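Local coordinates for uncharacterized protein (Bacteroides caccae, PDB 4L7A) that is of unknown function but is probably a zinc-dependent metallopeptidase of the Peptidase_MA clan, bearing the HExxH sequence of that clan, at residues N33-D38 with A76-G81; A100-G105 with G123-L128; T129-M134 with R257-I262; N167-P170 with N175-L178; S196-E201 with D230-M235. One frame throughout, in Å; residues are numbered along the deposited sequence.

Contact 1: N33-D38 with A76-G81; sequences NPYNID and AYDEVG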
# COMPACT_ATOMS: atom_id res chain seq x y z
N ASN A 33 -19.56 5.35 0.79
CA ASN A 33 -20.01 6.48 1.60
C ASN A 33 -18.95 7.19 2.41
O ASN A 33 -18.94 8.40 2.38
CB ASN A 33 -21.22 6.14 2.45
CG ASN A 33 -22.45 5.90 1.60
OD1 ASN A 33 -22.48 6.24 0.42
ND2 ASN A 33 -23.43 5.26 2.17
N PRO A 34 -18.07 6.48 3.15
CA PRO A 34 -17.09 7.23 3.93
C PRO A 34 -15.93 7.79 3.10
O PRO A 34 -15.38 8.84 3.45
CB PRO A 34 -16.54 6.19 4.91
CG PRO A 34 -17.48 5.10 4.93
CD PRO A 34 -18.13 5.07 3.57
N TYR A 35 -15.53 7.11 2.02
CA TYR A 35 -14.27 7.44 1.32
C TYR A 35 -14.38 7.73 -0.16
O TYR A 35 -13.37 8.06 -0.80
CB TYR A 35 -13.32 6.25 1.48
CG TYR A 35 -13.16 5.76 2.89
CD1 TYR A 35 -12.52 6.55 3.84
CD2 TYR A 35 -13.60 4.53 3.26
CE1 TYR A 35 -12.36 6.14 5.09
CE2 TYR A 35 -13.41 4.07 4.55
CZ TYR A 35 -12.82 4.89 5.45
OH TYR A 35 -12.61 4.47 6.72
N ASN A 36 -15.56 7.58 -0.73
CA ASN A 36 -15.77 7.73 -2.18
C ASN A 36 -14.86 6.79 -2.99
O ASN A 36 -14.29 7.17 -3.98
CB ASN A 36 -15.60 9.19 -2.63
CG ASN A 36 -16.51 10.13 -1.88
OD1 ASN A 36 -16.12 11.24 -1.53
ND2 ASN A 36 -17.71 9.69 -1.59
N ILE A 37 -14.72 5.56 -2.54
CA ILE A 37 -13.94 4.56 -3.24
C ILE A 37 -14.88 3.55 -3.85
O ILE A 37 -15.73 3.00 -3.20
CB ILE A 37 -12.94 3.81 -2.32
CG1 ILE A 37 -11.91 4.78 -1.75
CG2 ILE A 37 -12.26 2.73 -3.09
CD1 ILE A 37 -11.09 4.21 -0.59
N ASP A 38 -14.68 3.26 -5.12
CA ASP A 38 -15.48 2.25 -5.77
C ASP A 38 -14.68 0.97 -5.70
O ASP A 38 -13.67 0.81 -6.41
CB ASP A 38 -15.78 2.76 -7.19
CG ASP A 38 -16.70 1.86 -7.99
OD1 ASP A 38 -17.35 0.93 -7.44
OD2 ASP A 38 -16.75 2.08 -9.21
N ALA A 76 -6.63 2.80 9.64
CA ALA A 76 -5.40 3.22 10.29
C ALA A 76 -5.14 4.70 10.05
O ALA A 76 -4.81 5.49 10.94
CB ALA A 76 -4.21 2.36 9.79
N TYR A 77 -5.29 5.06 8.81
CA TYR A 77 -5.22 6.43 8.39
C TYR A 77 -6.29 7.26 9.12
O TYR A 77 -5.98 8.35 9.59
CB TYR A 77 -5.37 6.54 6.88
CG TYR A 77 -4.13 6.22 6.05
CD1 TYR A 77 -3.12 5.36 6.50
CD2 TYR A 77 -3.98 6.77 4.75
CE1 TYR A 77 -1.97 5.08 5.69
CE2 TYR A 77 -2.90 6.48 3.95
CZ TYR A 77 -1.88 5.65 4.43
OH TYR A 77 -0.82 5.43 3.62
N ASP A 78 -7.51 6.73 9.24
CA ASP A 78 -8.56 7.44 9.95
C ASP A 78 -8.15 7.65 11.40
O ASP A 78 -8.24 8.74 11.90
CB ASP A 78 -9.89 6.69 9.99
CG ASP A 78 -10.63 6.69 8.67
OD1 ASP A 78 -10.32 7.52 7.78
OD2 ASP A 78 -11.56 5.85 8.55
N GLU A 79 -7.68 6.59 12.06
CA GLU A 79 -7.30 6.67 13.47
C GLU A 79 -6.24 7.75 13.74
O GLU A 79 -6.30 8.46 14.73
CB GLU A 79 -6.76 5.32 13.94
CG GLU A 79 -6.63 5.19 15.44
CD GLU A 79 -6.09 3.80 15.85
OE1 GLU A 79 -6.53 2.75 15.35
OE2 GLU A 79 -5.18 3.78 16.67
N VAL A 80 -5.24 7.85 12.88
CA VAL A 80 -4.17 8.79 13.14
C VAL A 80 -4.35 10.16 12.49
O VAL A 80 -3.98 11.15 13.09
CB VAL A 80 -2.85 8.18 12.73
CG1 VAL A 80 -1.69 9.16 13.00
CG2 VAL A 80 -2.65 6.89 13.55
N GLY A 81 -4.87 10.22 11.27
CA GLY A 81 -4.97 11.52 10.55
C GLY A 81 -6.37 12.08 10.41
O GLY A 81 -6.54 13.22 10.03
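Y35 and D78 make this contact alone, a phenol reaching one way and a carboxylate the other, with Y35 CA and D78 CA 10.3 Å apart. The phenol is the donor: Y35 OH makes a hydrogen bond of 2.5 Å to D78 OD2, arriving on the syn side of that oxygen and 22° out of the carboxylate plane. Ring and carboxylate are nearly coplanar, 21° apart, and D78 OD1 comes to the ring edge, 3.6 Å from Y35 CE1. The acid therefore meets the phenol along its rim, one oxygen at the hydroxyl and the other beside a ring C-H.

Both residues keep CG anti to their carbonyl carbon, Y35 with chi1 -50°, which aims the ring off the end of helix 17-35 toward helix 59-81. P34 CB lies 3.7 Å above the plane of the Y35 ring, over its centre, and probably limits its turning about CB-CG. Directly after Y35, N36 takes positive phi and the chain leaves the helix, while R87 NH1 is bonded to P34 O. On the other side D78 OD1 is bonded to T86 OG1, so helix 83-88 fixes the carboxylate from a second direction; Y35 also packs on L83 and T86.

A leucine in place of D78 would probably leave the buried phenol hydroxyl without its acceptor and T86 OG1 without its mate. The chemistry is that of a helix terminus tied across to a neighbouring helix: two hydroxyl partners, one on each oxygen, would probably stabilise the acid's negative charge in a partly buried place.

Contact 2: A100-G105 with G123-L128; sequences ASWDKG and GNWLDL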
# COMPACT_ATOMS: atom_id res chain seq x y z
N ALA A 100 -4.18 -17.35 -10.59
CA ALA A 100 -3.76 -18.68 -10.29
C ALA A 100 -2.60 -18.72 -9.31
O ALA A 100 -2.51 -19.65 -8.55
CB ALA A 100 -3.40 -19.41 -11.55
N SER A 101 -1.75 -17.70 -9.30
CA SER A 101 -0.65 -17.60 -8.36
C SER A 101 -0.17 -16.16 -8.21
O SER A 101 -0.70 -15.23 -8.87
CB SER A 101 0.52 -18.47 -8.82
OG SER A 101 1.48 -18.60 -7.79
N TRP A 102 0.84 -16.00 -7.35
CA TRP A 102 1.49 -14.72 -7.10
C TRP A 102 2.63 -14.44 -8.06
O TRP A 102 3.14 -13.33 -8.09
CB TRP A 102 2.08 -14.69 -5.69
CG TRP A 102 3.25 -15.58 -5.49
CD1 TRP A 102 4.56 -15.33 -5.83
CD2 TRP A 102 3.24 -16.86 -4.87
NE1 TRP A 102 5.35 -16.39 -5.50
CE2 TRP A 102 4.57 -17.35 -4.90
CE3 TRP A 102 2.24 -17.65 -4.31
CZ2 TRP A 102 4.93 -18.59 -4.37
CZ3 TRP A 102 2.59 -18.92 -3.78
CH2 TRP A 102 3.93 -19.36 -3.81
N ASP A 103 3.02 -15.45 -8.84
CA ASP A 103 4.24 -15.39 -9.67
C ASP A 103 4.24 -14.37 -10.84
O ASP A 103 5.30 -14.00 -11.28
CB ASP A 103 4.59 -16.81 -10.21
CG ASP A 103 3.57 -17.33 -11.23
OD1 ASP A 103 2.45 -16.76 -11.37
OD2 ASP A 103 3.85 -18.35 -11.90
N LYS A 104 3.10 -13.95 -11.35
CA LYS A 104 3.05 -12.86 -12.35
C LYS A 104 2.76 -11.50 -11.68
O LYS A 104 2.07 -10.69 -12.28
CB LYS A 104 1.88 -13.03 -13.34
CG LYS A 104 1.74 -14.35 -14.00
CD LYS A 104 2.66 -14.52 -15.13
CE LYS A 104 2.09 -15.49 -16.12
NZ LYS A 104 3.21 -16.03 -16.93
N GLY A 105 3.21 -11.25 -10.46
CA GLY A 105 2.84 -10.00 -9.77
C GLY A 105 1.46 -9.96 -9.15
O GLY A 105 0.60 -10.71 -9.53
N GLY A 123 -6.06 -14.89 -4.82
CA GLY A 123 -6.53 -16.27 -4.92
C GLY A 123 -6.17 -16.97 -3.62
O GLY A 123 -5.53 -16.39 -2.75
N ASN A 124 -6.62 -18.18 -3.44
CA ASN A 124 -6.47 -18.74 -2.09
C ASN A 124 -5.04 -19.31 -1.87
O ASN A 124 -4.81 -19.94 -0.86
CB ASN A 124 -7.60 -19.72 -1.74
CG ASN A 124 -7.61 -20.91 -2.62
OD1 ASN A 124 -6.72 -21.08 -3.47
ND2 ASN A 124 -8.59 -21.79 -2.43
N TRP A 125 -4.11 -19.05 -2.81
CA TRP A 125 -2.67 -19.13 -2.51
C TRP A 125 -2.25 -18.10 -1.42
O TRP A 125 -1.14 -18.16 -0.92
CB TRP A 125 -1.79 -18.90 -3.75
CG TRP A 125 -2.22 -17.74 -4.59
CD1 TRP A 125 -3.08 -17.79 -5.69
CD2 TRP A 125 -1.88 -16.35 -4.44
NE1 TRP A 125 -3.26 -16.53 -6.19
CE2 TRP A 125 -2.52 -15.64 -5.47
CE3 TRP A 125 -1.10 -15.64 -3.53
CZ2 TRP A 125 -2.43 -14.26 -5.60
CZ3 TRP A 125 -0.99 -14.26 -3.68
CH2 TRP A 125 -1.66 -13.59 -4.71
N LEU A 126 -3.11 -17.12 -1.13
CA LEU A 126 -2.83 -16.10 -0.13
C LEU A 126 -2.89 -16.65 1.30
O LEU A 126 -3.81 -17.34 1.63
CB LEU A 126 -3.89 -15.00 -0.20
CG LEU A 126 -3.72 -13.77 -1.07
CD1 LEU A 126 -5.06 -12.97 -1.11
CD2 LEU A 126 -2.57 -12.94 -0.50
N ASP A 127 -1.92 -16.30 2.15
CA ASP A 127 -2.05 -16.53 3.57
C ASP A 127 -2.37 -15.16 4.23
O ASP A 127 -1.48 -14.35 4.48
CB ASP A 127 -0.76 -17.11 4.13
CG ASP A 127 -0.82 -17.34 5.64
OD1 ASP A 127 -1.86 -17.03 6.28
OD2 ASP A 127 0.19 -17.80 6.19
N LEU A 128 -3.63 -14.95 4.56
CA LEU A 128 -4.12 -13.60 4.88
C LEU A 128 -3.61 -13.02 6.19
O LEU A 128 -3.55 -11.80 6.36
CB LEU A 128 -5.64 -13.56 4.89
CG LEU A 128 -6.32 -13.87 3.56
CD1 LEU A 128 -7.77 -14.23 3.80
CD2 LEU A 128 -6.23 -12.67 2.63
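The indole of W125 is covered on both faces. Over one face run the backbone of S101 and the start of W102: S101 CA stands 3.7 Å from the centroid of the five-membered ring of W125, and W102 CB stands 4.0 Å from that of the six-membered ring, both close enough to the normal to count as CH-pi contacts. The opposite face belongs to its own segment, with G123 N 3.3 Å above the plane of the W125 rings and L126 CG on the same side. At the edge, W125 NE1 is bonded to S99 O. The W102 ring does not stack on its fellow; it presents an edge, W102 CE3 lying 4.0 Å from W125 CE3. W125 and Y137 form an edge-to-face pair.

These loops follow strands 93-98 and 115-122, parallel neighbours in the mixed sheet, so both emerge at the same end of it. G123 to L126 is a type I beta turn closed by L126 N to G123 O at 3.0 Å, and W125 within it takes chi1 45°, CG between backbone N and carbonyl carbon, which folds the indole back over the turn. A side chain at G123 would run into W125 NE1, which probably explains the glycine. W102 opens a second type I turn, ending at G105. L126, on the far side of the indole, packs on M134, Y137 and Y138 of helix 131-153.

Contact 3: T129-M134 with R257-I262; sequences TNVDRM and RRTNEI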
# COMPACT_ATOMS: atom_id res chain seq x y z
N THR A 129 -3.20 -13.91 7.09
CA THR A 129 -2.65 -13.50 8.34
C THR A 129 -1.12 -13.34 8.27
O THR A 129 -0.55 -12.92 9.25
CB THR A 129 -3.01 -14.49 9.47
OG1 THR A 129 -2.49 -15.78 9.14
CG2 THR A 129 -4.53 -14.55 9.66
N ASN A 130 -0.46 -13.69 7.17
CA ASN A 130 1.00 -13.51 7.08
C ASN A 130 1.32 -12.08 6.70
O ASN A 130 1.16 -11.67 5.55
CB ASN A 130 1.61 -14.46 6.08
CG ASN A 130 3.12 -14.39 6.10
OD1 ASN A 130 3.72 -13.31 6.11
ND2 ASN A 130 3.74 -15.54 6.04
N VAL A 131 1.69 -11.31 7.71
CA VAL A 131 1.91 -9.89 7.62
C VAL A 131 2.99 -9.56 6.59
O VAL A 131 2.75 -8.71 5.73
CB VAL A 131 2.28 -9.30 8.99
CG1 VAL A 131 2.64 -7.82 8.85
CG2 VAL A 131 1.10 -9.46 9.94
N ASP A 132 4.13 -10.26 6.61
CA ASP A 132 5.16 -10.01 5.56
C ASP A 132 4.65 -10.22 4.15
O ASP A 132 5.04 -9.47 3.23
CB ASP A 132 6.41 -10.88 5.76
CG ASP A 132 7.21 -10.49 6.98
OD1 ASP A 132 7.00 -9.39 7.55
OD2 ASP A 132 8.07 -11.33 7.37
N ARG A 133 3.78 -11.21 3.96
CA ARG A 133 3.32 -11.49 2.59
C ARG A 133 2.28 -10.48 2.10
O ARG A 133 2.33 -10.05 0.93
CB ARG A 133 2.73 -12.90 2.49
CG ARG A 133 3.67 -14.05 2.83
CD ARG A 133 4.63 -14.37 1.72
NE ARG A 133 5.61 -13.32 1.66
CZ ARG A 133 6.77 -13.30 2.32
NH1 ARG A 133 7.17 -14.32 3.06
NH2 ARG A 133 7.56 -12.24 2.20
N MSE A 134 1.36 -10.08 2.98
CA MSE A 134 0.36 -9.03 2.67
C MSE A 134 1.03 -7.69 2.36
O MSE A 134 0.63 -6.95 1.46
CB MSE A 134 -0.67 -8.83 3.79
CG MSE A 134 -1.43 -10.09 4.07
SE MSE A 134 -2.54 -10.65 2.55
CE MSE A 134 -3.98 -9.37 2.83
N ARG A 257 -0.21 -2.73 14.70
CA ARG A 257 -1.18 -3.28 15.61
C ARG A 257 -2.32 -3.86 14.81
O ARG A 257 -2.82 -4.96 15.09
CB ARG A 257 -1.71 -2.19 16.54
CG ARG A 257 -2.48 -2.69 17.71
CD ARG A 257 -3.34 -1.60 18.39
NE ARG A 257 -4.53 -1.29 17.60
CZ ARG A 257 -4.89 -0.09 17.13
NH1 ARG A 257 -4.18 1.00 17.33
NH2 ARG A 257 -6.02 0.03 16.47
N ARG A 258 -2.76 -3.12 13.80
CA ARG A 258 -3.90 -3.57 13.00
C ARG A 258 -3.63 -4.82 12.14
O ARG A 258 -4.47 -5.72 12.10
CB ARG A 258 -4.45 -2.41 12.18
CG ARG A 258 -5.29 -1.45 13.03
CD ARG A 258 -5.48 -0.15 12.29
NE ARG A 258 -6.41 0.68 13.04
CZ ARG A 258 -7.72 0.51 13.04
NH1 ARG A 258 -8.30 -0.42 12.28
NH2 ARG A 258 -8.45 1.30 13.80
N THR A 259 -2.48 -4.90 11.52
CA THR A 259 -2.16 -6.10 10.71
C THR A 259 -1.94 -7.33 11.60
O THR A 259 -2.17 -8.45 11.16
CB THR A 259 -0.93 -5.91 9.80
OG1 THR A 259 0.16 -5.40 10.55
CG2 THR A 259 -1.21 -4.93 8.72
N ASN A 260 -1.57 -7.14 12.86
CA ASN A 260 -1.54 -8.29 13.79
C ASN A 260 -2.90 -8.73 14.30
O ASN A 260 -3.00 -9.78 14.88
CB ASN A 260 -0.69 -8.02 15.01
CG ASN A 260 0.79 -8.25 14.75
OD1 ASN A 260 1.19 -8.99 13.82
ND2 ASN A 260 1.62 -7.60 15.57
N GLU A 261 -3.92 -7.91 14.09
CA GLU A 261 -5.30 -8.17 14.50
C GLU A 261 -6.12 -8.85 13.40
O GLU A 261 -7.30 -9.12 13.61
CB GLU A 261 -6.00 -6.84 14.79
CG GLU A 261 -5.65 -6.28 16.11
CD GLU A 261 -6.09 -4.84 16.29
OE1 GLU A 261 -6.82 -4.28 15.43
OE2 GLU A 261 -5.65 -4.27 17.28
N ILE A 262 -5.52 -9.18 12.27
CA ILE A 262 -6.31 -9.72 11.16
C ILE A 262 -7.17 -10.94 11.58
O ILE A 262 -8.34 -10.99 11.26
CB ILE A 262 -5.43 -9.99 9.92
CG1 ILE A 262 -5.10 -8.66 9.27
CG2 ILE A 262 -6.11 -10.94 8.94
CD1 ILE A 262 -4.07 -8.74 8.16
O HOH W 1 -1.89 -11.41 11.11
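V131 of helix 131-153 and T259 near the end of helix 248-260 supply the centre of the apolar contact, their side chains crossing at about a right angle. One branch of the valine, CG1, lies 3.9 Å from T259 OG1. The other, V131 CG2, is placed anti to the carbonyl carbon by chi1 175° and rests 3.6 Å from T259 O, with N260 OD1 also close by. A second patch joins methyl to methyl, T129 CG2 to I262 CG2 at 4.0 Å.

Polar linkage across the gap is by water. One molecule donates to T129 O at 2.7 Å and to T259 O at 3.0 Å, satisfying a carbonyl from each segment.

Within the first segment, N130 acts as N-cap: its OD1 accepts from R133 N at 3.0 Å, the donor standing above the carbonyl plane of the amide. T259 OG1 turns back on its own helix, to I255 O.

The contact thus sets the start of helix 131-153 and the residues before it against the C-terminal region of helix 248-260 and the residues after it. Helix 59-81 backs both, with L65 touching M134, C72 touching T259 and I68 touching I262.

Contact 4: N167-P170 with N175-L178; sequences NYTP and NRKL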
# COMPACT_ATOMS: atom_id res chain seq x y z
N ASN A 167 23.59 10.54 -6.62
CA ASN A 167 23.53 9.09 -6.51
C ASN A 167 22.29 8.42 -7.09
O ASN A 167 22.19 7.20 -7.03
CB ASN A 167 23.69 8.70 -5.04
CG ASN A 167 25.09 8.93 -4.55
OD1 ASN A 167 26.00 8.77 -5.30
ND2 ASN A 167 25.25 9.33 -3.32
N TYR A 168 21.38 9.21 -7.66
CA TYR A 168 20.19 8.66 -8.27
C TYR A 168 20.52 8.01 -9.63
O TYR A 168 21.40 8.44 -10.31
CB TYR A 168 19.13 9.76 -8.47
CG TYR A 168 18.46 10.16 -7.16
CD1 TYR A 168 17.54 9.32 -6.56
CD2 TYR A 168 18.79 11.32 -6.51
CE1 TYR A 168 16.93 9.65 -5.38
CE2 TYR A 168 18.17 11.68 -5.27
CZ TYR A 168 17.25 10.82 -4.72
OH TYR A 168 16.62 11.11 -3.55
N THR A 169 19.77 6.98 -9.99
CA THR A 169 19.89 6.38 -11.34
C THR A 169 18.49 6.26 -11.94
O THR A 169 17.85 5.23 -11.79
CB THR A 169 20.63 5.02 -11.29
OG1 THR A 169 19.96 4.13 -10.39
CG2 THR A 169 22.07 5.23 -10.85
N PRO A 170 17.99 7.36 -12.55
CA PRO A 170 16.59 7.37 -13.03
C PRO A 170 16.36 6.24 -14.03
O PRO A 170 15.33 5.65 -14.01
CB PRO A 170 16.41 8.75 -13.70
CG PRO A 170 17.61 9.58 -13.27
CD PRO A 170 18.67 8.65 -12.71
N ASN A 175 19.41 -2.32 -11.48
CA ASN A 175 20.69 -3.06 -11.51
C ASN A 175 21.55 -2.89 -10.27
O ASN A 175 22.67 -3.34 -10.25
CB ASN A 175 21.50 -2.66 -12.74
CG ASN A 175 20.71 -2.87 -14.03
OD1 ASN A 175 20.65 -1.97 -14.88
ND2 ASN A 175 20.07 -4.04 -14.15
N ARG A 176 21.01 -2.24 -9.24
CA ARG A 176 21.70 -2.07 -7.98
C ARG A 176 20.92 -2.78 -6.93
O ARG A 176 19.72 -2.56 -6.80
CB ARG A 176 21.81 -0.59 -7.61
CG ARG A 176 22.67 0.26 -8.59
CD ARG A 176 22.98 1.63 -8.04
NE ARG A 176 21.80 2.46 -7.84
CZ ARG A 176 21.86 3.74 -7.47
NH1 ARG A 176 23.03 4.31 -7.25
NH2 ARG A 176 20.76 4.46 -7.34
N LYS A 177 21.59 -3.62 -6.15
CA LYS A 177 20.92 -4.36 -5.09
C LYS A 177 20.91 -3.55 -3.80
O LYS A 177 21.58 -2.53 -3.71
CB LYS A 177 21.63 -5.70 -4.84
CG LYS A 177 21.56 -6.67 -5.99
CD LYS A 177 21.86 -8.08 -5.45
CE LYS A 177 20.94 -9.12 -5.99
NZ LYS A 177 21.71 -9.88 -7.00
N LEU A 178 20.19 -4.07 -2.80
CA LEU A 178 20.01 -3.42 -1.52
C LEU A 178 21.34 -3.15 -0.83
O LEU A 178 21.53 -2.08 -0.31
CB LEU A 178 19.12 -4.27 -0.60
CG LEU A 178 18.79 -3.69 0.77
CD1 LEU A 178 18.16 -2.29 0.69
CD2 LEU A 178 17.86 -4.67 1.49
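R176 is carried toward N167 and T169 by a chain that leaves with CG anti to the carbonyl carbon, runs extended through chi2 and then bends at chi3, -63°, so that the guanidinium turns its end to the facing loop segment. T169 comes from the opposite direction; its chi1 sets CG2 anti to the carbonyl carbon and brings both branches of the threonine over the same guanidinium face.

The polar grip is on one atom. R176 NH1 and NH2 both donate to N167 O, at 3.0 and 3.1 Å, an end-on fork with N-H...O angles of 148° and 143°. The carbonyl oxygen sits at the edge of the guanidinium, close to its plane, and the NH2 branch lies in the carbonyl plane as well. T169 CG2 stands 3.7 Å above the plane of the R176 guanidinium, over its centre, and T169 OG1 is 3.2 Å from R176 NH2, too badly angled for a bond.

Only four residues separate the segments, so the arginine bridges the two limbs of the irregular connection between helices 160-163 and 178-181. F186 touches both N167 and R176, L184 touches the arginine too, and T169 pairs through its backbone with G192.

A leucine in place of R176 would probably cost N167 O both of its donors and take away the flat surface beneath T169, letting the two limbs drift apart. A main-chain carbonyl held by two N-H groups of a cation is likely to be polarised, and T169 over the guanidinium face probably limits the turning of that group.

Contact 5: S196-E201 with D230-M235; sequences SEDIAE and DQKLAM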
# COMPACT_ATOMS: atom_id res chain seq x y z
N SER A 196 11.42 11.81 -6.14
CA SER A 196 9.96 11.63 -5.85
C SER A 196 9.62 10.16 -5.47
O SER A 196 8.77 9.89 -4.63
CB SER A 196 9.11 12.07 -7.04
OG SER A 196 9.46 11.21 -8.12
N GLU A 197 10.32 9.20 -6.06
CA GLU A 197 10.16 7.80 -5.65
C GLU A 197 10.84 7.48 -4.31
O GLU A 197 10.33 6.67 -3.51
CB GLU A 197 10.54 6.81 -6.76
CG GLU A 197 9.36 6.58 -7.72
CD GLU A 197 9.01 7.82 -8.46
OE1 GLU A 197 9.87 8.23 -9.28
OE2 GLU A 197 7.93 8.42 -8.17
N ASP A 198 11.96 8.14 -4.05
CA ASP A 198 12.73 8.00 -2.82
C ASP A 198 11.84 8.36 -1.61
O ASP A 198 11.64 7.55 -0.71
CB ASP A 198 13.99 8.89 -2.90
CG ASP A 198 14.93 8.75 -1.72
OD1 ASP A 198 14.57 8.22 -0.65
OD2 ASP A 198 16.09 9.18 -1.88
N ILE A 199 11.24 9.51 -1.62
CA ILE A 199 10.44 9.87 -0.51
C ILE A 199 9.15 8.98 -0.38
O ILE A 199 8.77 8.64 0.76
CB ILE A 199 10.15 11.36 -0.49
CG1 ILE A 199 9.45 11.70 0.81
CG2 ILE A 199 9.38 11.84 -1.76
CD1 ILE A 199 9.24 13.19 1.01
N ALA A 200 8.53 8.55 -1.49
CA ALA A 200 7.41 7.63 -1.40
C ALA A 200 7.84 6.28 -0.78
O ALA A 200 7.09 5.70 -0.00
CB ALA A 200 6.73 7.40 -2.77
N GLU A 201 9.05 5.83 -1.11
CA GLU A 201 9.60 4.58 -0.58
C GLU A 201 9.96 4.68 0.89
O GLU A 201 9.71 3.74 1.65
CB GLU A 201 10.83 4.14 -1.36
CG GLU A 201 10.52 3.57 -2.77
CD GLU A 201 9.87 2.19 -2.69
OE1 GLU A 201 10.63 1.21 -2.57
OE2 GLU A 201 8.61 2.09 -2.69
N ASP A 230 18.46 8.42 8.21
CA ASP A 230 17.94 9.15 9.35
C ASP A 230 17.48 10.57 8.96
O ASP A 230 16.40 11.00 9.33
CB ASP A 230 19.00 9.23 10.47
CG ASP A 230 19.21 7.87 11.18
OD1 ASP A 230 18.23 7.08 11.24
OD2 ASP A 230 20.33 7.62 11.68
N GLN A 231 18.27 11.26 8.17
CA GLN A 231 17.92 12.61 7.76
C GLN A 231 16.63 12.64 6.89
O GLN A 231 15.75 13.49 7.08
CB GLN A 231 19.09 13.21 7.00
CG GLN A 231 18.82 14.59 6.51
CD GLN A 231 20.00 15.14 5.73
OE1 GLN A 231 21.01 14.50 5.58
NE2 GLN A 231 19.85 16.35 5.26
N LYS A 232 16.54 11.71 5.93
CA LYS A 232 15.36 11.57 5.08
C LYS A 232 14.12 11.28 5.89
O LYS A 232 13.05 11.93 5.72
CB LYS A 232 15.58 10.45 4.04
CG LYS A 232 16.59 10.86 2.99
CD LYS A 232 16.86 9.73 1.99
CE LYS A 232 17.72 10.21 0.88
NZ LYS A 232 18.09 9.09 -0.09
N LEU A 233 14.24 10.33 6.81
CA LEU A 233 13.10 9.98 7.65
C LEU A 233 12.66 11.11 8.55
O LEU A 233 11.45 11.30 8.75
CB LEU A 233 13.39 8.73 8.47
CG LEU A 233 12.33 8.30 9.47
CD1 LEU A 233 11.07 7.80 8.79
CD2 LEU A 233 12.89 7.18 10.39
N ALA A 234 13.61 11.88 9.10
CA ALA A 234 13.22 12.99 9.94
C ALA A 234 12.45 14.01 9.11
O ALA A 234 11.43 14.59 9.54
CB ALA A 234 14.40 13.62 10.57
N MSE A 235 12.92 14.24 7.89
CA MSE A 235 12.28 15.21 7.01
C MSE A 235 10.86 14.77 6.61
O MSE A 235 9.92 15.57 6.59
CB MSE A 235 13.13 15.42 5.78
CG MSE A 235 12.65 16.66 5.00
SE MSE A 235 13.95 17.24 3.65
CE MSE A 235 15.40 17.78 4.78
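K232 leaves helix 211-244 pointing at D198 of helix 195-208, and its aliphatic part is fully extended beyond CG, each of its outer torsions near 180°. CB and CG make no approach to the facing segment; the side chain touches Y160, I163 and F186 on its way. At K232 CD the carboxylate comes within range, D198 OD1 lying 3.8 Å away. One atom further, K232 CE is 3.4 Å from D198 OD2, and then the ammonium group closes on the same oxygen, K232 NZ to D198 OD2 at 2.7 Å, a salt bridge and hydrogen bond using the syn lone pair.

The two helices belong to the helical part of a putative metallopeptidase. On helix 195-208 the spacing of E197 and E201 recalls the glutamate-bearing helix that accompanies HExxH in gluzincins: E201 OE2 is bonded to ND1 of H144, the first histidine of that sequence, and E197 packs on the same residue.

D198, with CG anti to its N (chi1 -176°), points toward K232. The aspartate is further gripped by hydroxyls, Y168 OH at OD2 and Y160 OH at OD1, while K232 NZ also donates to G185 O and S164 OG.

The five contacts fall into two connected groups. Contacts 1, 2 and 3 form a chain: E79 OE1 of contact 1 bonds R258 NH2 of contact 3 at 2.9 Å, and M134 SE of contact 3 lies 3.8 Å from L126 CD2 of contact 2. Contacts 4 and 5 are joined by a probable hydrogen bond from Y168 OH to D198 OD2 at 2.6 Å. Contacts 1 and 5 come within about 9 Å at their nearest atoms, and both lead to helix 131-153: in contact 1, Y77 bonds H143, just before the HExxH sequence. Contact 5 probably lies near the presumed zinc site, whereas contact 4, its centre about 15 Å from that of contact 5, is peripheral.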